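PDB 4DTH: VgrG protein from Vibrio cholerae, which is an actin cross-linking toxin whose cross-linking domain binds ATP and magnesium ions and probably uses them to join actin molecules covalently. Local coordinates for residues 28-33 / 86-91; 37-42 / 146-151; 112-117 / 128-133; 124-129 / 151-156. All coordinates share one frame; numbering follows the deposited sequence. Where two conformers were deposited one is given.

Contact 1. Residues 28-33 / 86-91. With MG (magnesium ion), chain E.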
loop_
_atom_site.group_PDB
_atom_site.type_symbol
_atom_site.label_atom_id
_atom_site.label_comp_id
_atom_site.label_asym_id
_atom_site.label_seq_id
_atom_site.Cartn_x
_atom_site.Cartn_y
_atom_site.Cartn_z
ATOM N N GLU A 28 6.130 2.245 4.268
ATOM C CA GLU A 28 6.308 3.322 3.293
ATOM C C GLU A 28 6.671 4.539 4.090
ATOM O O GLU A 28 6.034 4.830 5.106
ATOM C CB GLU A 28 5.037 3.562 2.477
ATOM C CG GLU A 28 4.715 2.433 1.521
ATOM C CD GLU A 28 3.306 2.492 0.965
ATOM O OE1 GLU A 28 2.339 2.398 1.756
ATOM O OE2 GLU A 28 3.171 2.638 -0.268
ATOM N N ASN A 29 7.729 5.226 3.675
ATOM C CA ASN A 29 8.274 6.320 4.451
ATOM C C ASN A 29 8.723 7.475 3.557
ATOM O O ASN A 29 9.801 7.415 2.953
ATOM C CB ASN A 29 9.461 5.720 5.224
ATOM C CG ASN A 29 10.146 6.592 6.226
ATOM O OD1 ASN A 29 11.328 6.383 6.530
ATOM N ND2 ASN A 29 9.424 7.519 6.800
ATOM N N GLU A 30 7.881 8.521 3.474
ATOM C CA GLU A 30 8.180 9.696 2.652
ATOM C C GLU A 30 9.157 10.601 3.398
ATOM O O GLU A 30 8.954 10.909 4.567
ATOM C CB GLU A 30 6.894 10.440 2.272
ATOM C CG GLU A 30 7.059 11.464 1.161
ATOM C CD GLU A 30 5.816 12.290 0.885
ATOM O OE1 GLU A 30 5.778 12.951 -0.174
ATOM O OE2 GLU A 30 4.877 12.271 1.714
ATOM N N LEU A 31 10.233 10.988 2.734
ATOM C CA LEU A 31 11.259 11.825 3.357
ATOM C C LEU A 31 10.968 13.310 3.199
ATOM O O LEU A 31 10.376 13.728 2.202
ATOM C CB LEU A 31 12.640 11.512 2.760
ATOM C CG LEU A 31 13.146 10.068 2.827
ATOM C CD1 LEU A 31 14.496 9.962 2.204
ATOM C CD2 LEU A 31 13.190 9.526 4.273
ATOM N N ALA A 32 11.394 14.111 4.190
ATOM C CA ALA A 32 11.304 15.569 4.130
ATOM C C ALA A 32 12.716 16.125 4.038
ATOM O O ALA A 32 13.655 15.533 4.583
ATOM C CB ALA A 32 10.613 16.120 5.371
ATOM N N GLY A 33 12.855 17.244 3.336
ATOM C CA GLY A 33 14.123 17.952 3.220
ATOM C C GLY A 33 14.801 17.887 1.874
ATOM O O GLY A 33 15.814 18.564 1.676
ATOM N N THR A 86 10.266 16.815 -10.796
ATOM C CA THR A 86 10.708 16.702 -9.408
ATOM C C THR A 86 9.656 15.924 -8.611
ATOM O O THR A 86 8.454 16.099 -8.843
ATOM C CB THR A 86 10.966 18.101 -8.841
ATOM O OG1 THR A 86 12.048 18.716 -9.540
ATOM C CG2 THR A 86 11.265 18.095 -7.386
ATOM N N HIS A 87 10.102 15.060 -7.687
ATOM C CA HIS A 87 9.215 14.279 -6.831
ATOM C C HIS A 87 9.780 14.207 -5.442
ATOM O O HIS A 87 10.996 14.282 -5.270
ATOM C CB HIS A 87 9.049 12.843 -7.370
ATOM C CG HIS A 87 8.493 12.742 -8.762
ATOM N ND1 HIS A 87 7.169 12.429 -8.985
ATOM C CD2 HIS A 87 9.120 12.850 -9.955
ATOM C CE1 HIS A 87 7.022 12.396 -10.300
ATOM N NE2 HIS A 87 8.165 12.648 -10.923
ATOM N N THR A 88 8.922 13.958 -4.457
ATOM C CA THR A 88 9.400 13.660 -3.111
ATOM C C THR A 88 9.981 12.224 -3.197
ATOM O O THR A 88 9.689 11.489 -4.150
ATOM C CB THR A 88 8.270 13.749 -2.075
ATOM O OG1 THR A 88 7.232 12.830 -2.427
ATOM C CG2 THR A 88 7.707 15.164 -1.944
ATOM N N VAL A 89 10.811 11.854 -2.232
ATOM C CA VAL A 89 11.420 10.532 -2.167
ATOM C C VAL A 89 10.695 9.724 -1.105
ATOM O O VAL A 89 10.510 10.185 0.025
ATOM C CB VAL A 89 12.945 10.587 -1.898
ATOM C CG1 VAL A 89 13.504 9.205 -1.556
ATOM C CG2 VAL A 89 13.694 11.187 -3.082
ATOM N N GLU A 90 10.302 8.502 -1.465
ATOM C CA GLU A 90 9.660 7.603 -0.527
ATOM C C GLU A 90 10.465 6.314 -0.424
ATOM O O GLU A 90 10.791 5.701 -1.446
ATOM C CB GLU A 90 8.218 7.322 -0.949
ATOM C CG GLU A 90 7.469 6.440 0.040
ATOM C CD GLU A 90 6.068 6.098 -0.414
ATOM O OE1 GLU A 90 5.908 5.693 -1.588
ATOM O OE2 GLU A 90 5.135 6.210 0.410
ATOM N N LEU A 91 10.788 5.916 0.807
ATOM C CA LEU A 91 11.522 4.676 1.078
ATOM C C LEU A 91 10.473 3.605 1.350
ATOM O O LEU A 91 9.605 3.790 2.207
ATOM C CB LEU A 91 12.510 4.825 2.252
ATOM C CG LEU A 91 13.494 6.016 2.194
ATOM C CD1 LEU A 91 14.502 5.933 3.323
ATOM C CD2 LEU A 91 14.208 6.098 0.838
HETATM MG MG MG E . 4.592 3.206 -2.327
HETATM O O HOH W 1 11.489 13.739 -0.374
#

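Contact 2. Residues 37-42 / 146-151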
loop_
_atom_site.group_PDB
_atom_site.type_symbol
_atom_site.label_atom_id
_atom_site.label_comp_id
_atom_site.label_asym_id
_atom_site.label_seq_id
_atom_site.Cartn_x
_atom_site.Cartn_y
_atom_site.Cartn_z
ATOM N N ALA A 37 14.876 14.377 -8.871
ATOM C CA ALA A 37 14.426 14.837 -10.182
ATOM C C ALA A 37 14.835 13.764 -11.174
ATOM O O ALA A 37 15.918 13.179 -11.055
ATOM C CB ALA A 37 15.027 16.173 -10.535
ATOM N N MET A 38 13.920 13.418 -12.078
ATOM C CA MET A 38 14.129 12.353 -13.052
ATOM C C MET A 38 13.452 12.705 -14.376
ATOM O O MET A 38 12.530 13.528 -14.351
ATOM C CB MET A 38 13.508 11.051 -12.520
ATOM C CG MET A 38 14.452 10.240 -11.694
ATOM S SD MET A 38 13.814 8.587 -11.359
ATOM C CE MET A 38 12.815 8.920 -10.041
ATOM N N PRO A 39 13.812 12.054 -15.520
ATOM C CA PRO A 39 13.068 12.311 -16.770
ATOM C C PRO A 39 11.574 12.033 -16.597
ATOM O O PRO A 39 11.193 11.216 -15.761
ATOM C CB PRO A 39 13.664 11.299 -17.756
ATOM C CG PRO A 39 15.022 10.996 -17.229
ATOM C CD PRO A 39 14.875 11.045 -15.732
ATOM N N ALA A 40 10.730 12.704 -17.382
ATOM C CA ALA A 40 9.282 12.479 -17.347
ATOM C C ALA A 40 8.985 11.027 -17.737
ATOM O O ALA A 40 9.734 10.437 -18.524
ATOM C CB ALA A 40 8.590 13.430 -18.307
ATOM N N ASN A 41 7.927 10.441 -17.147
ATOM C CA ASN A 41 7.489 9.059 -17.391
ATOM C C ASN A 41 8.554 7.988 -17.013
ATOM O O ASN A 41 8.535 6.869 -17.534
ATOM C CB ASN A 41 6.906 8.899 -18.830
ATOM C CG ASN A 41 6.037 7.679 -19.071
ATOM O OD1 ASN A 41 6.082 7.069 -20.147
ATOM N ND2 ASN A 41 5.233 7.286 -18.091
ATOM N N SER A 42 9.467 8.338 -16.073
ATOM C CA SER A 42 10.492 7.428 -15.534
ATOM C C SER A 42 9.809 6.384 -14.649
ATOM O O SER A 42 8.716 6.640 -14.135
ATOM C CB SER A 42 11.476 8.190 -14.648
ATOM O OG SER A 42 12.444 8.913 -15.387
ATOM N N ASN A 146 18.487 3.307 -11.583
ATOM C CA ASN A 146 18.274 4.351 -12.575
ATOM C C ASN A 146 19.223 5.507 -12.263
ATOM O O ASN A 146 18.947 6.324 -11.382
ATOM C CB ASN A 146 16.815 4.807 -12.681
ATOM C CG ASN A 146 16.567 5.746 -13.845
ATOM O OD1 ASN A 146 17.478 6.124 -14.591
ATOM N ND2 ASN A 146 15.325 6.143 -14.036
ATOM N N ALA A 147 20.359 5.547 -12.978
ATOM C CA ALA A 147 21.375 6.583 -12.810
ATOM C C ALA A 147 20.903 7.942 -13.340
ATOM O O ALA A 147 21.506 8.962 -13.003
ATOM C CB ALA A 147 22.672 6.164 -13.490
ATOM N N LYS A 148 19.833 7.957 -14.157
ATOM C CA LYS A 148 19.257 9.171 -14.726
ATOM C C LYS A 148 18.351 9.852 -13.693
ATOM O O LYS A 148 17.127 9.866 -13.819
ATOM C CB LYS A 148 18.514 8.870 -16.044
ATOM C CG LYS A 148 18.999 9.720 -17.210
ATOM C CD LYS A 148 18.400 9.269 -18.539
ATOM C CE LYS A 148 18.672 10.266 -19.637
ATOM N NZ LYS A 148 17.681 11.362 -19.618
ATOM N N HIS A 149 18.980 10.378 -12.635
ATOM C CA HIS A 149 18.315 11.097 -11.550
ATOM C C HIS A 149 19.288 12.059 -10.894
ATOM O O HIS A 149 20.501 11.935 -11.075
ATOM C CB HIS A 149 17.739 10.120 -10.481
ATOM C CG HIS A 149 18.762 9.602 -9.507
ATOM N ND1 HIS A 149 19.485 8.450 -9.763
ATOM C CD2 HIS A 149 19.170 10.117 -8.319
ATOM C CE1 HIS A 149 20.300 8.296 -8.731
ATOM N NE2 HIS A 149 20.145 9.276 -7.836
ATOM N N VAL A 150 18.755 13.007 -10.118
ATOM C CA VAL A 150 19.541 13.902 -9.268
ATOM C C VAL A 150 18.810 14.038 -7.939
ATOM O O VAL A 150 17.577 13.946 -7.895
ATOM C CB VAL A 150 19.907 15.294 -9.874
ATOM C CG1 VAL A 150 20.823 15.164 -11.084
ATOM C CG2 VAL A 150 18.672 16.136 -10.203
ATOM N N ILE A 151 19.567 14.265 -6.868
ATOM C CA ILE A 151 19.008 14.504 -5.535
ATOM C C ILE A 151 19.301 15.965 -5.224
ATOM O O ILE A 151 20.451 16.398 -5.353
ATOM C CB ILE A 151 19.635 13.552 -4.467
ATOM C CG1 ILE A 151 19.366 12.058 -4.787
ATOM C CG2 ILE A 151 19.177 13.936 -3.031
ATOM C CD1 ILE A 151 17.851 11.612 -4.748
HETATM O O HOH W 2 14.297 7.028 -16.584
#

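Contact 3. Residues 112-117 / 128-133. With SO4 (sulfate ion), chain H.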
loop_
_atom_site.group_PDB
_atom_site.type_symbol
_atom_site.label_atom_id
_atom_site.label_comp_id
_atom_site.label_asym_id
_atom_site.label_seq_id
_atom_site.Cartn_x
_atom_site.Cartn_y
_atom_site.Cartn_z
ATOM N N LEU A 112 17.246 5.097 8.574
ATOM C CA LEU A 112 17.832 6.201 9.343
ATOM C C LEU A 112 19.242 6.498 8.859
ATOM O O LEU A 112 19.594 7.672 8.718
ATOM C CB LEU A 112 17.806 5.941 10.853
ATOM C CG LEU A 112 16.418 5.964 11.500
ATOM C CD1 LEU A 112 16.450 5.274 12.851
ATOM C CD2 LEU A 112 15.865 7.394 11.607
ATOM N N TRP A 113 20.015 5.449 8.524
ATOM C CA TRP A 113 21.365 5.618 7.979
ATOM C C TRP A 113 21.271 6.373 6.645
ATOM O O TRP A 113 22.041 7.309 6.419
ATOM C CB TRP A 113 22.096 4.270 7.768
ATOM C CG TRP A 113 23.293 4.434 6.864
ATOM C CD1 TRP A 113 24.473 5.042 7.182
ATOM C CD2 TRP A 113 23.338 4.189 5.449
ATOM N NE1 TRP A 113 25.264 5.158 6.061
ATOM C CE2 TRP A 113 24.590 4.652 4.983
ATOM C CE3 TRP A 113 22.440 3.622 4.528
ATOM C CZ2 TRP A 113 24.974 4.545 3.644
ATOM C CZ3 TRP A 113 22.824 3.514 3.201
ATOM C CH2 TRP A 113 24.089 3.949 2.777
ATOM N N LEU A 114 20.367 5.934 5.745
ATOM C CA LEU A 114 20.233 6.585 4.439
ATOM C C LEU A 114 19.856 8.061 4.565
ATOM O O LEU A 114 20.406 8.882 3.830
ATOM C CB LEU A 114 19.286 5.829 3.485
ATOM C CG LEU A 114 19.211 6.419 2.066
ATOM C CD1 LEU A 114 20.546 6.317 1.339
ATOM C CD2 LEU A 114 18.115 5.766 1.259
ATOM N N ALA A 115 18.986 8.406 5.537
ATOM C CA ALA A 115 18.618 9.805 5.779
ATOM C C ALA A 115 19.861 10.623 6.159
ATOM O O ALA A 115 20.032 11.728 5.648
ATOM C CB ALA A 115 17.567 9.894 6.871
ATOM N N THR A 116 20.756 10.066 7.003
ATOM C CA THR A 116 21.993 10.777 7.345
ATOM C C THR A 116 22.909 10.899 6.126
ATOM O O THR A 116 23.540 11.938 5.941
ATOM C CB THR A 116 22.711 10.169 8.562
ATOM O OG1 THR A 116 23.375 8.952 8.197
ATOM C CG2 THR A 116 21.786 9.968 9.744
ATOM N N HIS A 117 22.960 9.848 5.288
ATOM C CA HIS A 117 23.755 9.844 4.055
ATOM C C HIS A 117 23.230 10.926 3.080
ATOM O O HIS A 117 24.030 11.651 2.473
ATOM C CB HIS A 117 23.736 8.436 3.426
ATOM C CG HIS A 117 24.467 8.353 2.128
ATOM N ND1 HIS A 117 25.840 8.189 2.081
ATOM C CD2 HIS A 117 23.987 8.413 0.864
ATOM C CE1 HIS A 117 26.153 8.171 0.794
ATOM N NE2 HIS A 117 25.071 8.298 0.025
ATOM N N GLN A 128 23.101 16.242 -7.709
ATOM C CA GLN A 128 23.846 15.142 -8.313
ATOM C C GLN A 128 23.157 13.823 -7.990
ATOM O O GLN A 128 22.492 13.715 -6.943
ATOM C CB GLN A 128 25.277 15.084 -7.772
ATOM C CG GLN A 128 26.170 16.175 -8.301
ATOM C CD GLN A 128 27.401 16.185 -7.466
ATOM O OE1 GLN A 128 28.095 15.203 -7.283
ATOM N NE2 GLN A 128 27.630 17.262 -6.828
ATOM N N PRO A 129 23.347 12.777 -8.842
ATOM C CA PRO A 129 22.731 11.491 -8.500
ATOM C C PRO A 129 23.409 10.888 -7.282
ATOM O O PRO A 129 24.580 11.184 -6.995
ATOM C CB PRO A 129 23.007 10.606 -9.722
ATOM C CG PRO A 129 24.121 11.239 -10.440
ATOM C CD PRO A 129 24.129 12.693 -10.104
ATOM N N LEU A 130 22.674 10.028 -6.579
ATOM C CA LEU A 130 23.183 9.238 -5.467
ATOM C C LEU A 130 24.130 8.217 -6.093
ATOM O O LEU A 130 23.848 7.723 -7.193
ATOM C CB LEU A 130 22.016 8.448 -4.844
ATOM C CG LEU A 130 21.548 8.743 -3.432
ATOM C CD1 LEU A 130 20.886 7.505 -2.847
ATOM C CD2 LEU A 130 22.683 9.151 -2.503
ATOM N N ALA A 131 25.254 7.926 -5.427
ATOM C CA ALA A 131 26.213 6.950 -5.926
ATOM C C ALA A 131 26.032 5.620 -5.184
ATOM O O ALA A 131 25.748 5.627 -3.980
ATOM C CB ALA A 131 27.638 7.456 -5.738
ATOM N N PRO A 132 26.220 4.475 -5.891
ATOM C CA PRO A 132 26.135 3.181 -5.196
ATOM C C PRO A 132 27.367 2.999 -4.311
ATOM O O PRO A 132 28.503 2.936 -4.805
ATOM C CB PRO A 132 26.045 2.148 -6.322
ATOM C CG PRO A 132 26.474 2.829 -7.537
ATOM C CD PRO A 132 26.563 4.301 -7.320
ATOM N N ILE A 133 27.161 3.097 -3.001
ATOM C CA ILE A 133 28.229 3.022 -2.012
ATOM C C ILE A 133 27.854 2.050 -0.908
ATOM O O ILE A 133 26.687 1.661 -0.781
ATOM C CB ILE A 133 28.554 4.445 -1.416
ATOM C CG1 ILE A 133 27.308 5.133 -0.789
ATOM C CG2 ILE A 133 29.226 5.359 -2.439
ATOM C CD1 ILE A 133 27.094 4.853 0.669
HETATM S S SO4 H . 28.274 6.941 4.861
HETATM O O1 SO4 H . 29.417 7.790 5.182
HETATM O O2 SO4 H . 27.058 7.770 4.699
HETATM O O3 SO4 H . 28.539 6.246 3.604
HETATM O O4 SO4 H . 28.063 5.972 5.959
HETATM O O HOH W 3 25.854 7.928 -2.561
#

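Contact 4. Residues 124-129 / 151-156. With SO4 (sulfate ion), chain G.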
loop_
_atom_site.group_PDB
_atom_site.type_symbol
_atom_site.label_atom_id
_atom_site.label_comp_id
_atom_site.label_asym_id
_atom_site.label_seq_id
_atom_site.Cartn_x
_atom_site.Cartn_y
_atom_site.Cartn_z
ATOM N N GLN A 124 27.178 18.423 0.055
ATOM C CA GLN A 124 28.367 18.469 -0.790
ATOM C C GLN A 124 28.215 18.026 -2.231
ATOM O O GLN A 124 29.138 18.214 -3.027
ATOM C CB GLN A 124 29.483 17.693 -0.120
ATOM C CG GLN A 124 29.196 16.225 0.030
ATOM C CD GLN A 124 30.150 15.600 0.996
ATOM O OE1 GLN A 124 30.488 16.175 2.042
ATOM N NE2 GLN A 124 30.579 14.390 0.675
ATOM N N SER A 125 27.083 17.401 -2.548
ATOM C CA SER A 125 26.815 16.908 -3.884
ATOM C C SER A 125 25.403 17.295 -4.307
ATOM O O SER A 125 24.720 16.506 -4.942
ATOM C CB SER A 125 27.021 15.396 -3.936
ATOM O OG SER A 125 28.384 15.094 -3.686
ATOM N N ASN A 126 24.957 18.512 -3.937
ATOM C CA ASN A 126 23.604 18.954 -4.283
ATOM C C ASN A 126 23.382 18.940 -5.798
ATOM O O ASN A 126 24.285 19.321 -6.551
ATOM C CB ASN A 126 23.296 20.326 -3.683
ATOM C CG ASN A 126 21.818 20.510 -3.404
ATOM O OD1 ASN A 126 21.102 19.565 -3.052
ATOM N ND2 ASN A 126 21.344 21.739 -3.519
ATOM N N HIS A 127 22.205 18.444 -6.234
ATOM C CA HIS A 127 21.826 18.322 -7.658
ATOM C C HIS A 127 22.651 17.282 -8.424
ATOM O O HIS A 127 22.847 17.408 -9.630
ATOM C CB HIS A 127 21.786 19.684 -8.371
ATOM C CG HIS A 127 20.694 20.585 -7.886
ATOM N ND1 HIS A 127 19.445 20.582 -8.478
ATOM C CD2 HIS A 127 20.716 21.525 -6.914
ATOM C CE1 HIS A 127 18.740 21.500 -7.838
ATOM N NE2 HIS A 127 19.463 22.103 -6.895
ATOM N N GLN A 128 23.101 16.242 -7.709
ATOM C CA GLN A 128 23.846 15.142 -8.313
ATOM C C GLN A 128 23.157 13.823 -7.990
ATOM O O GLN A 128 22.492 13.715 -6.943
ATOM C CB GLN A 128 25.277 15.084 -7.772
ATOM C CG GLN A 128 26.170 16.175 -8.301
ATOM C CD GLN A 128 27.401 16.185 -7.466
ATOM O OE1 GLN A 128 28.095 15.203 -7.283
ATOM N NE2 GLN A 128 27.630 17.262 -6.828
ATOM N N PRO A 129 23.347 12.777 -8.842
ATOM C CA PRO A 129 22.731 11.491 -8.500
ATOM C C PRO A 129 23.409 10.888 -7.282
ATOM O O PRO A 129 24.580 11.184 -6.995
ATOM C CB PRO A 129 23.007 10.606 -9.722
ATOM C CG PRO A 129 24.121 11.239 -10.440
ATOM C CD PRO A 129 24.129 12.693 -10.104
ATOM N N ILE A 151 19.567 14.265 -6.868
ATOM C CA ILE A 151 19.008 14.504 -5.535
ATOM C C ILE A 151 19.301 15.965 -5.224
ATOM O O ILE A 151 20.451 16.398 -5.353
ATOM C CB ILE A 151 19.635 13.552 -4.467
ATOM C CG1 ILE A 151 19.366 12.058 -4.787
ATOM C CG2 ILE A 151 19.177 13.936 -3.031
ATOM C CD1 ILE A 151 17.851 11.612 -4.748
ATOM N N ALA A 152 18.282 16.712 -4.784
ATOM C CA ALA A 152 18.447 18.125 -4.454
ATOM C C ALA A 152 17.729 18.500 -3.174
ATOM O O ALA A 152 16.634 18.007 -2.907
ATOM C CB ALA A 152 17.976 19.002 -5.599
ATOM N N ALA A 153 18.346 19.388 -2.389
ATOM C CA ALA A 153 17.810 19.876 -1.119
ATOM C C ALA A 153 16.517 20.646 -1.298
ATOM O O ALA A 153 16.310 21.287 -2.333
ATOM C CB ALA A 153 18.829 20.780 -0.462
ATOM N N GLY A 154 15.669 20.583 -0.274
ATOM C CA GLY A 154 14.401 21.298 -0.246
ATOM C C GLY A 154 13.505 20.913 -1.399
ATOM O O GLY A 154 13.267 19.725 -1.629
ATOM N N ASN A 155 13.044 21.914 -2.155
ATOM C CA ASN A 155 12.192 21.644 -3.305
ATOM C C ASN A 155 12.973 21.587 -4.641
ATOM O O ASN A 155 12.375 21.465 -5.707
ATOM C CB ASN A 155 10.965 22.579 -3.312
ATOM C CG ASN A 155 10.027 22.290 -2.151
ATOM O OD1 ASN A 155 9.463 21.191 -2.025
ATOM N ND2 ASN A 155 9.867 23.253 -1.255
ATOM N N GLY A 156 14.307 21.590 -4.549
ATOM C CA GLY A 156 15.200 21.475 -5.699
ATOM C C GLY A 156 15.258 22.648 -6.663
ATOM O O GLY A 156 15.705 22.480 -7.803
HETATM S S SO4 G . 14.169 25.196 -2.683
HETATM O O1 SO4 G . 14.207 26.664 -2.544
HETATM O O2 SO4 G . 13.778 24.605 -1.379
HETATM O O3 SO4 G . 13.186 24.836 -3.715
HETATM O O4 SO4 G . 15.502 24.715 -3.112
HETATM O O HOH W 4 18.412 22.333 -3.717
#

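Contact 1. Residues 28-33 / 86-91
Glu28 and Glu90 reach toward the same magnesium ion from adjacent strands. Glu28 OE2 coordinates the metal at 2.6 Å. Glu90 CG lies anti to its backbone N (chi1 -177°), and the extended chain carries the carboxylate out until OE1 is 2.9 Å from the ion. The remaining Glu90 oxygen, OE2, packs 3.4 Å from Glu28 CB. Glu28 also touches the bound ATP and joins Gln174 and Glu351 at a second magnesium ion, so this end of the pairing lines the nucleotide pocket. Behind the carboxylates the backbones form an antiparallel beta pair within the actin cross-linking domain: Asn29 and Leu91 are hydrogen-bonded partners, Glu30 and Glu90 the non-hydrogen-bonded pair beside them. Leu91 N meets Asn29 O at 2.8 Å, while the return bond from Asn29 N is more bent. Leu31 N then binds Val89 O at 2.8 Å, and a water links Leu31 O and Val89 N. On the Glu90 face, Thr88 OG1 donates to the anti lone pair of Glu30 OE1 at 2.7 Å and is itself bonded to Met64 N. On the other face, that of Asn29 and Leu91, Leu31 CD2 meets Leu91 CD1 at 3.9 Å under helix 101-124.

Contact 2. Residues 37-42 / 146-151
Ala37 and Val150 form an antiparallel hydrogen-bonded pair where strand 34-38 ends and strand 150-153 begins. The backbone bonds are reciprocal: Ala37 N donates to Val150 O at 2.9 Å and Val150 N to Ala37 O at 3.0 Å. Apolar contacts flank this pair. Ala37 CB rests on Val150 CG2, and Met38 CG comes within 3.5 Å of His149 CB; the extended second torsion (-169°) carries SD on to lie beside Asn146 ND2. Pro39 crosses Lys148 obliquely, its CG touching the aliphatic part and the ammonium end of the lysine.

Polar side chains shape each loop from within. Ser42 OG donates to Pro39 O at 2.6 Å across a type II turn. On the other side Asn146 OD1 accepts from Lys148 N, an Asx turn, and Lys148 is the centre of an inverse gamma turn. With chi1 at 80°, His149 CG sits between its backbone N and carbonyl carbon, which folds the imidazole back so that ND1 donates to Asn146 O at 2.7 Å; NE2 pairs with Leu130 N. A water joins the loops, accepting from Asn146 ND2 and donating to Ser42 OG. Lys148 O is buried without a polar partner, covered by Pro39 CD at 3.2 Å and by Met38 CG at 3.4 Å.

Contact 3. Residues 112-117 / 128-133
His117 sets its imidazole between Leu130 and Ile133, two side chains of the loop that follows helix 101-124. Leu130 CD2 lies at the ring edge, close to the ring plane and 3.6 Å from NE2, whereas Ile133 CD1 comes in obliquely to within 3.5 Å of CE1. The same methyl also abuts the edge of the Trp113 indole, 3.7 Å from CZ2, so that Ile133 bridges two aromatic side chains one helical turn apart. With CG anti to the backbone N (chi1 177°), the His117 ring reaches the loop, while its CB lies over one face of the Trp113 indole, toward the rim. Farther in, Leu114 CD1 meets Leu130 CD1 more loosely, at 4.4 Å. The contact thus folds the loop back along the helix it has just left, while Ile142 of strand 140-144 packs on Trp113, Leu114 and His117.

Polar groups frame this apolar patch. Trp113 NE1 donates to sulfate O4 at 2.9 Å and 170°, and His117 ND1 donates to sulfate O2 at 2.9 Å; Glu136 N also binds this anion, which probably came from the crystallisation liquor. At the other nitrogen, His117 NE2 is hydrogen-bonded at 2.7 Å to a water that in turn donates to Ala131 O. With partners in the ring plane at both nitrogens, the imidazole is fixed in rotation. ND1 must carry a proton to serve the sulfate, and the anion's negative charge would tend to stabilise a positively charged imidazole.

Contact 4. Residues 124-129 / 151-156
His127 lies flat against Ala152, whose CB stands 3.5 Å from the ring centroid and only 14° off the ring normal, a CH-pi contact over the middle of the face. Its first torsion, -67°, swings CG anti to the carbonyl carbon and brings the ring over strand 150-153 although the side chain starts out away from it. Gly156 O meets the ring at its edge, in plane and 3.2 Å from CE1. The two nitrogens bond beyond these segments, ND1 to Tyr69 OH and NE2 to Ser158 O.

Asn126 takes the other route to the strand. With CG anti to the backbone N (chi1 -151°), its OD1 accepts from Ala153 N at 2.8 Å, in the carbonyl plane and on a lone pair. ND2 is bound by Ala159 O and by a water that donates to Ala153 O.

The backbone beneath is a type II turn from Ser125 to Gln128 running into a G1 beta bulge, in which His127 and Gln128 both face Ile151. His127 N donates to Ile151 O at 2.8 Å, and Ile151 N to Gln128 O at 3.0 Å. At the far end a type II' turn, Ala153 to Gly156, binds through Asn155 N the O2 of a sulfate, probably from the crystallisation liquor, that Ile157 N and Ser158 N also hold. Because Ser158 O can only accept, NE2 of His127 probably carries a proton, and polar bonds at both nitrogens hold the imidazole in place over the methyl.

Overall arrangement
The four contacts cluster on one side of the chain's centre, with centres 11 to 16 Å apart, all in the actin cross-linking domain. Strand 34-38 pairs with both 85-97 and 150-153, tying contact 1 to contact 2; strand 150-153 then serves contacts 2 and 4, which share Ile151. Helix 101-124 follows strand 85-97 and packs on contact 1 through Leu114 and Leu91; the loop leaving it supplies contacts 3 and 4, which share Gln128 and Pro129. Along the chain contacts 1 and 2 interlock, while contact 3 falls between the two segments of contact 2. Of the four, only contact 1 holds magnesium ligands; contacts 2 to 4 join strands, helix 101-124 and the loop after it.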